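Local coordinates for hypothetical protein XAC2396 (Xanthomonas axonopodis pv. citri, PDB 2G3W) that is of unknown function but has a compact fold built around a variation of the PD-(D/E)XK nuclease motif, at residues L40-L45 / I132-Q137; A48-D53 / P78-D83. One frame throughout, in Å; residues are numbered along the deposited sequence.

How the contacts relate
Contact 1 (40-45 with 132-137) and contact 2 (48-53 with 78-83) draw on the same helix and lead to the same mixed sheet. Segment 40-45 lies within helix 37-49, and Phe-50 of contact 2 follows directly on its last turn. Contact 1 meets the turn after strand 129-133. Contact 2 meets strand 78-84; strand 101-106 runs between these two strands. The contact centres are about 14 Å apart, and they lie about 7 Å and 8 Å from the centre of the chain. They also meet directly, since Ile-132 CD1 packs on Leu-49 CD1 at 4.1 Å. Along the chain, both segments of contact 2 fall between those of contact 1.

Contact 1: L40-L45 / I132-Q137; sequences LMVRLL and IELDSQ
Val-42 and Leu-45, one helical turn apart on helix 37-49, both touch the side chain of Leu-134. The contact is small, with 102 Å² buried over both sides, and no hydrogen bond crosses it. Val-42 comes first along the helix. Its CG1 meets CD1 of Leu-134 at 4.1 Å, and the two side chains run alongside one another in opposite senses. CG1 lies anti to the backbone N (chi1 173°), which puts this methyl on the side of Leu-134. Val-42 also rests on Tyr-107 and on Thr-139. Thr-139 touches Leu-134 as well, and so packs against both partners. Leu-45 makes the closer approach: its CD2 reaches CD1 of Leu-134 at 3.7 Å, tip to tip. Leu-45 also touches Leu-142 of helix 136-143. On the other segment, a single methyl, CD1 of Leu-134, therefore serves both helix residues. With CG anti to the carbonyl carbon (chi1 -49°), the Leu-134 branch is directed at the helix and CD1 lies at its tip. The backbone of this residue is hydrogen-bonded to Gly-106. The chain then turns into helix 136-143. Asp-135 is its N-cap; OD1 accepts a weak bond from Gln-137 N at 2.8 Å (N-H...O angle 123°) and also a hydrogen bond from Ala-138 N. All three touching side chains are buried. Helix 37-49 thus packs against the turn that follows strand 129-133, where the chain leaves the mixed sheet for helix 136-143 in the compact YaeQ fold, a variation on the PD-(D/E)XK nuclease theme.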
loop_
_atom_site.group_PDB
_atom_site.type_symbol
_atom_site.label_atom_id
_atom_site.label_comp_id
_atom_site.label_asym_id
_atom_site.label_seq_id
_atom_site.Cartn_x
_atom_site.Cartn_y
_atom_site.Cartn_z
ATOM N N LEU A 40 4.501 -16.089 -18.173
ATOM C CA LEU A 40 4.434 -15.178 -19.340
ATOM C C LEU A 40 3.336 -14.118 -19.165
ATOM O O LEU A 40 3.526 -12.921 -19.457
ATOM C CB LEU A 40 4.253 -15.966 -20.651
ATOM C CG LEU A 40 4.467 -14.961 -21.783
ATOM C CD1 LEU A 40 5.669 -15.276 -22.584
ATOM C CD2 LEU A 40 3.218 -14.723 -22.619
HETATM N N MSE A 41 2.173 -14.537 -18.698
HETATM C CA MSE A 41 1.064 -13.606 -18.541
HETATM C C MSE A 41 1.317 -12.622 -17.374
HETATM O O MSE A 41 0.879 -11.471 -17.411
HETATM C CB MSE A 41 -0.308 -14.347 -18.410
HETATM C CG MSE A 41 -0.696 -15.179 -19.659
HETATM SE SE MSE A 41 -0.929 -14.024 -21.187
HETATM C CE MSE A 41 -2.505 -13.097 -20.563
ATOM N N VAL A 42 2.034 -13.064 -16.360
ATOM C CA VAL A 42 2.455 -12.159 -15.267
ATOM C C VAL A 42 3.413 -11.110 -15.852
ATOM O O VAL A 42 3.316 -9.916 -15.489
ATOM C CB VAL A 42 3.120 -12.889 -14.084
ATOM C CG1 VAL A 42 3.699 -11.888 -13.046
ATOM C CG2 VAL A 42 2.101 -13.777 -13.346
ATOM N N ARG A 43 4.305 -11.517 -16.779
ATOM C CA ARG A 43 5.177 -10.526 -17.418
ATOM C C ARG A 43 4.377 -9.531 -18.256
ATOM O O ARG A 43 4.660 -8.333 -18.276
ATOM C CB ARG A 43 6.187 -11.165 -18.361
ATOM C CG ARG A 43 7.311 -11.987 -17.770
ATOM C CD ARG A 43 8.495 -11.809 -18.785
ATOM N NE ARG A 43 8.359 -12.771 -19.893
ATOM C CZ ARG A 43 8.644 -12.557 -21.165
ATOM N NH1 ARG A 43 9.019 -11.354 -21.610
ATOM N NH2 ARG A 43 8.476 -13.559 -22.025
ATOM N N LEU A 44 3.403 -10.038 -19.005
ATOM C CA LEU A 44 2.521 -9.164 -19.770
ATOM C C LEU A 44 1.764 -8.220 -18.828
ATOM O O LEU A 44 1.707 -7.016 -19.059
ATOM C CB LEU A 44 1.550 -9.982 -20.623
ATOM C CG LEU A 44 0.664 -9.148 -21.530
ATOM C CD1 LEU A 44 1.545 -8.396 -22.566
ATOM C CD2 LEU A 44 -0.372 -10.030 -22.180
ATOM N N LEU A 45 1.174 -8.766 -17.771
ATOM C CA LEU A 45 0.515 -7.935 -16.758
ATOM C C LEU A 45 1.487 -6.875 -16.174
ATOM O O LEU A 45 1.085 -5.720 -15.936
ATOM C CB LEU A 45 -0.113 -8.822 -15.640
ATOM C CG LEU A 45 -0.714 -8.097 -14.431
ATOM C CD1 LEU A 45 -1.857 -7.196 -14.780
ATOM C CD2 LEU A 45 -1.120 -9.103 -13.351
ATOM N N ILE A 132 5.431 -6.038 -4.706
ATOM C CA ILE A 132 4.008 -6.309 -4.849
ATOM C C ILE A 132 3.711 -7.807 -4.905
ATOM O O ILE A 132 4.570 -8.626 -5.309
ATOM C CB ILE A 132 3.359 -5.579 -6.036
ATOM C CG1 ILE A 132 3.704 -6.216 -7.339
ATOM C CG2 ILE A 132 3.673 -4.023 -6.063
ATOM C CD1 ILE A 132 2.652 -5.926 -8.352
ATOM N N GLU A 133 2.509 -8.162 -4.458
ATOM C CA GLU A 133 2.084 -9.559 -4.491
ATOM C C GLU A 133 0.757 -9.650 -5.237
ATOM O O GLU A 133 -0.166 -8.872 -4.965
ATOM C CB GLU A 133 1.905 -10.135 -3.096
ATOM C CG GLU A 133 1.254 -11.503 -3.196
ATOM C CD GLU A 133 1.311 -12.298 -1.931
ATOM O OE1 GLU A 133 1.851 -11.797 -0.924
ATOM O OE2 GLU A 133 0.838 -13.460 -1.948
ATOM N N LEU A 134 0.695 -10.606 -6.163
ATOM C CA LEU A 134 -0.521 -10.918 -6.894
ATOM C C LEU A 134 -1.085 -12.249 -6.402
ATOM O O LEU A 134 -0.338 -13.183 -6.158
ATOM C CB LEU A 134 -0.185 -11.049 -8.370
ATOM C CG LEU A 134 0.648 -9.925 -8.980
ATOM C CD1 LEU A 134 0.997 -10.249 -10.481
ATOM C CD2 LEU A 134 -0.085 -8.575 -8.841
ATOM N N ASP A 135 -2.406 -12.332 -6.299
ATOM C CA ASP A 135 -3.094 -13.558 -5.897
ATOM C C ASP A 135 -2.758 -14.666 -6.883
ATOM O O ASP A 135 -2.952 -14.490 -8.087
ATOM C CB ASP A 135 -4.601 -13.313 -5.903
ATOM C CG ASP A 135 -5.406 -14.554 -5.452
ATOM O OD1 ASP A 135 -5.624 -15.445 -6.277
ATOM O OD2 ASP A 135 -5.807 -14.639 -4.273
ATOM N N SER A 136 -2.288 -15.806 -6.380
ATOM C CA SER A 136 -1.834 -16.897 -7.256
ATOM C C SER A 136 -2.970 -17.539 -8.052
ATOM O O SER A 136 -2.751 -18.080 -9.131
ATOM C CB SER A 136 -1.118 -17.991 -6.462
ATOM O OG SER A 136 -1.926 -18.459 -5.411
ATOM N N GLN A 137 -4.180 -17.530 -7.505
ATOM C CA GLN A 137 -5.298 -18.141 -8.227
ATOM C C GLN A 137 -5.664 -17.279 -9.429
ATOM O O GLN A 137 -6.020 -17.796 -10.488
ATOM C CB GLN A 137 -6.488 -18.376 -7.317
ATOM C CG GLN A 137 -6.308 -19.611 -6.472
ATOM C CD GLN A 137 -7.440 -19.820 -5.521
ATOM O OE1 GLN A 137 -7.732 -18.954 -4.683
ATOM N NE2 GLN A 137 -8.096 -20.969 -5.634
#

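Contact 2: A48-D53 / P78-D83; sequences ALFADD and PDLWID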
loop_
_atom_site.group_PDB
_atom_site.type_symbol
_atom_site.label_atom_id
_atom_site.label_comp_id
_atom_site.label_asym_id
_atom_site.label_seq_id
_atom_site.Cartn_x
_atom_site.Cartn_y
_atom_site.Cartn_z
ATOM N N ALA A 48 1.888 -3.977 -18.318
ATOM C CA ALA A 48 0.714 -3.122 -18.215
ATOM C C ALA A 48 0.678 -2.301 -16.934
ATOM O O ALA A 48 0.205 -1.144 -16.952
ATOM C CB ALA A 48 -0.563 -3.942 -18.368
ATOM N N LEU A 49 1.152 -2.871 -15.826
ATOM C CA LEU A 49 1.198 -2.127 -14.555
ATOM C C LEU A 49 2.193 -0.950 -14.586
ATOM O O LEU A 49 1.998 0.050 -13.906
ATOM C CB LEU A 49 1.474 -3.052 -13.360
ATOM C CG LEU A 49 0.426 -4.153 -13.087
ATOM C CD1 LEU A 49 0.810 -4.999 -11.856
ATOM C CD2 LEU A 49 -0.957 -3.523 -12.927
ATOM N N PHE A 50 3.233 -1.074 -15.401
ATOM C CA PHE A 50 4.339 -0.125 -15.407
ATOM C C PHE A 50 4.585 0.527 -16.769
ATOM O O PHE A 50 5.656 1.078 -16.999
ATOM C CB PHE A 50 5.611 -0.834 -14.908
ATOM C CG PHE A 50 5.543 -1.173 -13.458
ATOM C CD1 PHE A 50 5.759 -0.186 -12.499
ATOM C CD2 PHE A 50 5.151 -2.442 -13.047
ATOM C CE1 PHE A 50 5.624 -0.460 -11.188
ATOM C CE2 PHE A 50 5.018 -2.726 -11.726
ATOM C CZ PHE A 50 5.267 -1.737 -10.784
ATOM N N ALA A 51 3.583 0.470 -17.653
ATOM C CA ALA A 51 3.772 0.668 -19.076
ATOM C C ALA A 51 4.261 2.061 -19.412
ATOM O O ALA A 51 3.757 3.069 -18.889
ATOM C CB ALA A 51 2.489 0.353 -19.845
ATOM N N ASP A 52 5.219 2.086 -20.332
ATOM C CA ASP A 52 5.949 3.271 -20.697
ATOM C C ASP A 52 6.327 3.100 -22.150
ATOM O O ASP A 52 6.447 1.969 -22.620
ATOM C CB ASP A 52 7.230 3.291 -19.881
ATOM C CG ASP A 52 7.852 4.641 -19.819
ATOM O OD1 ASP A 52 8.816 4.872 -20.570
ATOM O OD2 ASP A 52 7.380 5.469 -19.016
ATOM N N ASP A 53 6.551 4.210 -22.853
ATOM C CA ASP A 53 7.072 4.151 -24.212
ATOM C C ASP A 53 8.425 3.422 -24.251
ATOM O O ASP A 53 8.799 2.852 -25.281
ATOM C CB ASP A 53 7.170 5.557 -24.823
ATOM N N PRO A 78 19.746 1.697 -15.743
ATOM C CA PRO A 78 18.367 1.362 -15.404
ATOM C C PRO A 78 17.659 2.386 -14.519
ATOM O O PRO A 78 18.162 2.743 -13.431
ATOM C CB PRO A 78 18.510 0.013 -14.684
ATOM C CG PRO A 78 19.755 -0.557 -15.208
ATOM C CD PRO A 78 20.662 0.631 -15.299
ATOM N N ASP A 79 16.508 2.859 -14.998
ATOM C CA ASP A 79 15.575 3.666 -14.195
ATOM C C ASP A 79 14.620 2.791 -13.401
ATOM O O ASP A 79 14.236 3.110 -12.263
ATOM C CB ASP A 79 14.760 4.622 -15.088
ATOM C CG ASP A 79 15.389 5.965 -15.221
ATOM O OD1 ASP A 79 16.132 6.358 -14.289
ATOM O OD2 ASP A 79 15.161 6.645 -16.263
ATOM N N LEU A 80 14.235 1.679 -14.006
ATOM C CA LEU A 80 13.276 0.781 -13.413
ATOM C C LEU A 80 13.682 -0.629 -13.783
ATOM O O LEU A 80 13.925 -0.913 -14.953
ATOM C CB LEU A 80 11.866 1.058 -13.949
ATOM C CG LEU A 80 10.710 0.239 -13.330
ATOM C CD1 LEU A 80 10.426 0.661 -11.903
ATOM C CD2 LEU A 80 9.467 0.407 -14.209
ATOM N N TRP A 81 13.730 -1.493 -12.777
ATOM C CA TRP A 81 14.205 -2.861 -12.905
ATOM C C TRP A 81 13.169 -3.730 -12.253
ATOM O O TRP A 81 12.935 -3.606 -11.060
ATOM C CB TRP A 81 15.531 -2.993 -12.157
ATOM C CG TRP A 81 16.163 -4.355 -12.070
ATOM C CD1 TRP A 81 15.695 -5.453 -11.401
ATOM C CD2 TRP A 81 17.426 -4.726 -12.611
ATOM N NE1 TRP A 81 16.576 -6.505 -11.520
ATOM C CE2 TRP A 81 17.652 -6.079 -12.259
ATOM C CE3 TRP A 81 18.394 -4.047 -13.373
ATOM C CZ2 TRP A 81 18.803 -6.775 -12.646
ATOM C CZ3 TRP A 81 19.543 -4.738 -13.761
ATOM C CH2 TRP A 81 19.734 -6.099 -13.400
ATOM N N ILE A 82 12.523 -4.594 -13.047
ATOM C CA ILE A 82 11.432 -5.451 -12.546
ATOM C C ILE A 82 11.781 -6.944 -12.603
ATOM O O ILE A 82 12.100 -7.454 -13.682
ATOM C CB ILE A 82 10.098 -5.193 -13.346
ATOM C CG1 ILE A 82 9.741 -3.685 -13.421
ATOM C CG2 ILE A 82 8.948 -6.034 -12.729
ATOM C CD1 ILE A 82 8.613 -3.311 -14.394
ATOM N N ASP A 83 11.749 -7.638 -11.455
ATOM C CA ASP A 83 12.006 -9.076 -11.379
ATOM C C ASP A 83 10.755 -9.806 -10.894
ATOM O O ASP A 83 10.096 -9.358 -9.933
ATOM C CB ASP A 83 13.174 -9.423 -10.421
ATOM C CG ASP A 83 14.556 -9.293 -11.078
ATOM O OD1 ASP A 83 14.684 -9.458 -12.290
ATOM O OD2 ASP A 83 15.519 -8.971 -10.383
#
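Leu-80 and Ile-82, two residues apart on strand 78-84, direct their side chains at Phe-50, just past helix 37-49. A classic beta bulge comes early in the strand, where Asp-79 and Leu-80 lie across from the single residue Arg-71 of strand 69-72. Leu-80 extends its CD2 to Phe-50, 4.1 Å from CB and an equal distance from CD1 of the ring. The two side chains cross at about a right angle. In Leu-80, chi1 -176° sends CG away from the backbone N, and chi2 71° turns CD2 to the phenylalanine. Trp-81 turns to the other side of the strand and packs on helix 89-98. Ile-82 completes the contact: its CD1 lies 3.8 Å from CD2 of Phe-50 and 3.9 Å from CG, meeting the ring at a slant. Val-103 of strand 101-106 touches both Phe-50 and Leu-80, so the aromatic side chain packs on two neighbouring strands. Asp-83 takes a hydrogen bond at OD2 from Trp-81 NE1 at 2.9 Å, with the acceptor close to the indole plane but the donor well above the carboxylate plane. Arg-91 shares the same oxygen through a salt bridge. With no hydrogen bond between the segments, cohesion across this 129 Å² contact comes from burial of apolar surface and dispersion, while the polar groups of Trp-81 and Asp-83 pair on the other side of the strand.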